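Local coordinates for protein CRISPR system CMR subunit Cmr7 1 (Sulfolobus solfataricus, PDB 2X5Q) that belongs to the Cmr7 family and forms part of the CMR ribonucleoprotein complex of CRISPR antiviral defence, possibly as a homodimer, at residues A63-E66 / S67-E70; L170-E173 / Q174-L178. All blocks are in the same frame, centred on the assembly; numbering follows the deposited sequence.

Overall arrangement
The two local contacts lie on opposite sides of the chain's centre, with their own centres about 30 Å apart and their nearest atoms about 18 Å apart, so they do not touch. Interaction 1 turns the chain between strands 62-65 and 70-73 and sits about 12 Å from the chain's centre. Interaction 2 lies further out, about 21 Å from that centre, and starts helix 172-185. The chain itself connects them: this helix leads into strand 188-193, whose residues pair with Ile64 and whose Tyr188 bonds to Glu66. Both contacts are formed within a single chain, without atoms of the other subunit of the dimeric assembly.

Interaction 1 (A63-E66 / S67-E70); sequences AIDE and STGE
Asp65 OD1 takes a 2.8 Å hydrogen bond from Ser67 OG on its syn lone pair, while Thr68 N reaches the same oxygen at 3.3 Å from well above the carboxylate plane. With chi1 at 173°, CG trans to the backbone N, the Asp65 carboxylate is set over Ser67 and Thr68. Thr68 crosses this side chain at about a right angle, its OG1 3.1 Å from Asp65 CG, and the same OG1 donates to Glu70 OE1 at 2.9 Å, from above that carboxylate's plane.

The backbone closes the turn of the hairpin between strands 62-65 and 70-73. Asp65 N bonds Glu70 O at 2.9 Å, and Gly69 N bonds Asp65 O at 2.8 Å. Gly69 has a positive phi (92°), a conformation that suits glycine and returns the chain to strand 70-73. Ile64 lays CG1 3.6 Å from Glu70 O. Further out, Glu66 hydrogen-bonds Tyr188 OH through OE1 and Ser19 OG through OE2.

Two donors on one oxygen should favour an ionised Asp65, whereas the neighbouring carboxylate of Glu70, accepting the Thr68 hydroxyl, probably feels some repulsion from it.

Interaction 2 (L170-E173 / Q174-L178); sequences LNKE and QKDKL
Asn171 and Gln174 exchange reciprocal bonds at the start of helix 172-185. Gln174 N donates to Asn171 OD1 at 2.8 Å, approaching nearly in line with the side-chain carbonyl, and Asn171 N returns a bond of 2.9 Å to Gln174 OE1 from a direction tilted 33° out of the amide plane. Asn171 CG stands between its backbone N and carbonyl carbon (chi1 71°), a rotamer that curls OD1 back over the first turn. The two side chains cross at about a right angle, yet their amide planes are only 16° apart and lie stacked. A third polar link comes from Lys175, whose chain bends at its last torsion and brings NZ to Leu170 O at 2.9 Å.

These reciprocal bonds make a capping box, with Asn171 as the N-cap: two backbone N-H groups near the helix start, where no preceding turn can supply acceptors, are each met by a side-chain oxygen. The regular i to i+4 pattern then takes over, as in the bond from Asp176 N to Lys172 O at 2.9 Å. Lys172 NZ forms a salt bridge with Asp176 OD2 at 3.0 Å, weak as a hydrogen bond; both residues also touch a crystal neighbour, which may influence their pose.

Leu170 packs beside the cap, its CB 3.8 Å from Gln174 CB. The same CB meets Lys175 CG at 3.9 Å, so the aliphatic part of the lysine lies against the leucine just ahead of the N-cap. Lys175 also rests on Tyr167 of helix 164-169. One turn on, Lys177 NZ forms a salt bridge with Asp181 and a hydrogen bond to Lys51 O, and buried Leu178 packs against Tyr167 and against Val155 and Leu159 of helix 148-162.

Interaction 1 (A63-E66 / S67-E70)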
loop_
_atom_site.group_PDB
_atom_site.type_symbol
_atom_site.label_atom_id
_atom_site.label_comp_id
_atom_site.label_asym_id
_atom_site.label_seq_id
_atom_site.Cartn_x
_atom_site.Cartn_y
_atom_site.Cartn_z
ATOM N N ALA A 63 4.918 7.069 2.313
ATOM C CA ALA A 63 5.710 8.288 2.457
ATOM C C ALA A 63 7.071 7.875 3.049
ATOM O O ALA A 63 7.253 6.719 3.446
ATOM C CB ALA A 63 5.006 9.282 3.347
ATOM N N ILE A 64 8.029 8.788 3.051
ATOM C CA ILE A 64 9.363 8.486 3.564
ATOM C C ILE A 64 9.631 9.340 4.795
ATOM O O ILE A 64 9.237 10.507 4.868
ATOM C CB ILE A 64 10.461 8.629 2.464
ATOM C CG1 ILE A 64 11.826 8.124 2.966
ATOM C CG2 ILE A 64 10.589 10.060 1.969
ATOM C CD1 ILE A 64 12.830 7.822 1.808
ATOM N N ASP A 65 10.222 8.721 5.809
ATOM C CA ASP A 65 10.745 9.457 6.951
ATOM C C ASP A 65 12.100 9.907 6.435
ATOM O O ASP A 65 13.066 9.127 6.412
ATOM C CB ASP A 65 10.871 8.543 8.177
ATOM C CG ASP A 65 11.573 9.214 9.348
ATOM O OD1 ASP A 65 12.397 10.133 9.135
ATOM O OD2 ASP A 65 11.306 8.798 10.495
ATOM N N GLU A 66 12.168 11.156 5.985
ATOM C CA GLU A 66 13.349 11.603 5.254
ATOM C C GLU A 66 14.661 11.503 6.031
ATOM O O GLU A 66 15.685 11.173 5.452
ATOM C CB GLU A 66 13.201 13.025 4.715
ATOM C CG GLU A 66 14.269 13.273 3.641
ATOM C CD GLU A 66 14.004 14.475 2.762
ATOM O OE1 GLU A 66 12.816 14.805 2.534
ATOM O OE2 GLU A 66 15.005 15.075 2.296
ATOM N N SER A 67 14.625 11.790 7.323
ATOM C CA SER A 67 15.830 11.721 8.134
ATOM C C SER A 67 16.362 10.298 8.304
ATOM O O SER A 67 17.570 10.107 8.282
ATOM C CB SER A 67 15.593 12.349 9.493
ATOM O OG SER A 67 14.444 11.778 10.077
ATOM N N THR A 68 15.476 9.313 8.472
ATOM C CA THR A 68 15.921 7.926 8.681
ATOM C C THR A 68 16.145 7.166 7.381
ATOM O O THR A 68 16.990 6.266 7.338
ATOM C CB THR A 68 14.947 7.102 9.552
ATOM O OG1 THR A 68 13.682 6.984 8.893
ATOM C CG2 THR A 68 14.781 7.718 10.950
ATOM N N GLY A 69 15.382 7.526 6.347
ATOM C CA GLY A 69 15.457 6.889 5.035
ATOM C C GLY A 69 14.481 5.736 4.859
ATOM O O GLY A 69 14.487 5.063 3.832
ATOM N N GLU A 70 13.630 5.527 5.869
ATOM C CA GLU A 70 12.678 4.426 5.901
ATOM C C GLU A 70 11.342 4.857 5.316
ATOM O O GLU A 70 10.810 5.916 5.659
ATOM C CB GLU A 70 12.452 3.972 7.338
ATOM C CG GLU A 70 13.718 3.428 8.015
ATOM C CD GLU A 70 13.641 3.457 9.520
ATOM O OE1 GLU A 70 13.013 4.384 10.099
ATOM O OE2 GLU A 70 14.218 2.549 10.140
#

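Interaction 2 (L170-E173 / Q174-L178)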
loop_
_atom_site.group_PDB
_atom_site.type_symbol
_atom_site.label_atom_id
_atom_site.label_comp_id
_atom_site.label_asym_id
_atom_site.label_seq_id
_atom_site.Cartn_x
_atom_site.Cartn_y
_atom_site.Cartn_z
ATOM N N LEU A 170 27.692 10.166 -22.308
ATOM C CA LEU A 170 26.736 11.208 -22.707
ATOM C C LEU A 170 27.411 12.550 -22.988
ATOM O O LEU A 170 28.353 12.938 -22.307
ATOM C CB LEU A 170 25.670 11.409 -21.621
ATOM C CG LEU A 170 24.834 10.184 -21.236
ATOM C CD1 LEU A 170 23.753 10.587 -20.262
ATOM C CD2 LEU A 170 24.225 9.493 -22.465
ATOM N N ASN A 171 26.905 13.260 -23.989
ATOM C CA ASN A 171 27.334 14.625 -24.245
ATOM C C ASN A 171 26.594 15.564 -23.296
ATOM O O ASN A 171 25.796 15.112 -22.479
ATOM C CB ASN A 171 27.129 14.999 -25.725
ATOM C CG ASN A 171 25.665 15.173 -26.109
ATOM O OD1 ASN A 171 24.811 15.446 -25.267
ATOM N ND2 ASN A 171 25.377 15.027 -27.399
ATOM N N LYS A 172 26.839 16.864 -23.421
ATOM C CA LYS A 172 26.352 17.843 -22.452
ATOM C C LYS A 172 24.828 17.950 -22.473
ATOM O O LYS A 172 24.183 17.934 -21.418
ATOM C CB LYS A 172 26.992 19.220 -22.700
ATOM C CG LYS A 172 26.798 20.182 -21.533
ATOM C CD LYS A 172 27.302 21.581 -21.834
ATOM C CE LYS A 172 27.067 22.509 -20.647
ATOM N NZ LYS A 172 25.815 22.160 -19.927
ATOM N N GLU A 173 24.268 18.042 -23.675
ATOM C CA GLU A 173 22.816 18.045 -23.871
ATOM C C GLU A 173 22.123 16.833 -23.241
ATOM O O GLU A 173 21.040 16.948 -22.659
ATOM C CB GLU A 173 22.501 18.096 -25.372
ATOM C CG GLU A 173 21.019 18.006 -25.720
ATOM C CD GLU A 173 20.752 18.208 -27.194
ATOM O OE1 GLU A 173 21.639 17.891 -28.019
ATOM O OE2 GLU A 173 19.648 18.684 -27.539
ATOM N N GLN A 174 22.751 15.672 -23.359
ATOM C CA GLN A 174 22.180 14.452 -22.816
ATOM C C GLN A 174 22.259 14.456 -21.287
ATOM O O GLN A 174 21.282 14.105 -20.616
ATOM C CB GLN A 174 22.868 13.222 -23.432
ATOM C CG GLN A 174 22.457 13.002 -24.881
ATOM C CD GLN A 174 23.490 12.260 -25.717
ATOM O OE1 GLN A 174 24.590 11.958 -25.259
ATOM N NE2 GLN A 174 23.135 11.976 -26.964
ATOM N N LYS A 175 23.405 14.865 -20.741
ATOM C CA LYS A 175 23.565 14.975 -19.292
ATOM C C LYS A 175 22.553 15.968 -18.708
ATOM O O LYS A 175 22.000 15.736 -17.645
ATOM C CB LYS A 175 24.988 15.412 -18.905
ATOM C CG LYS A 175 26.104 14.375 -19.133
ATOM C CD LYS A 175 27.443 14.905 -18.552
ATOM C CE LYS A 175 28.615 13.962 -18.782
ATOM N NZ LYS A 175 29.409 14.327 -19.987
ATOM N N ASP A 176 22.318 17.074 -19.402
ATOM C CA ASP A 176 21.338 18.061 -18.949
ATOM C C ASP A 176 19.909 17.513 -19.022
ATOM O O ASP A 176 19.072 17.868 -18.197
ATOM C CB ASP A 176 21.466 19.368 -19.748
ATOM C CG ASP A 176 22.744 20.145 -19.416
ATOM O OD1 ASP A 176 23.524 19.708 -18.539
ATOM O OD2 ASP A 176 22.960 21.206 -20.018
ATOM N N LYS A 177 19.630 16.657 -19.999
ATOM C CA LYS A 177 18.333 15.973 -20.070
ATOM C C LYS A 177 18.094 15.126 -18.822
ATOM O O LYS A 177 17.002 15.175 -18.248
ATOM C CB LYS A 177 18.224 15.100 -21.334
ATOM C CG LYS A 177 16.934 14.274 -21.450
ATOM C CD LYS A 177 15.679 15.128 -21.298
ATOM C CE LYS A 177 14.411 14.371 -21.666
ATOM N NZ LYS A 177 14.296 13.056 -20.979
ATOM N N LEU A 178 19.112 14.363 -18.414
ATOM C CA LEU A 178 19.074 13.551 -17.200
ATOM C C LEU A 178 18.826 14.415 -15.960
ATOM O O LEU A 178 18.011 14.055 -15.108
ATOM C CB LEU A 178 20.372 12.732 -17.035
ATOM C CG LEU A 178 20.445 11.739 -15.860
ATOM C CD1 LEU A 178 19.359 10.635 -15.957
ATOM C CD2 LEU A 178 21.822 11.096 -15.745
#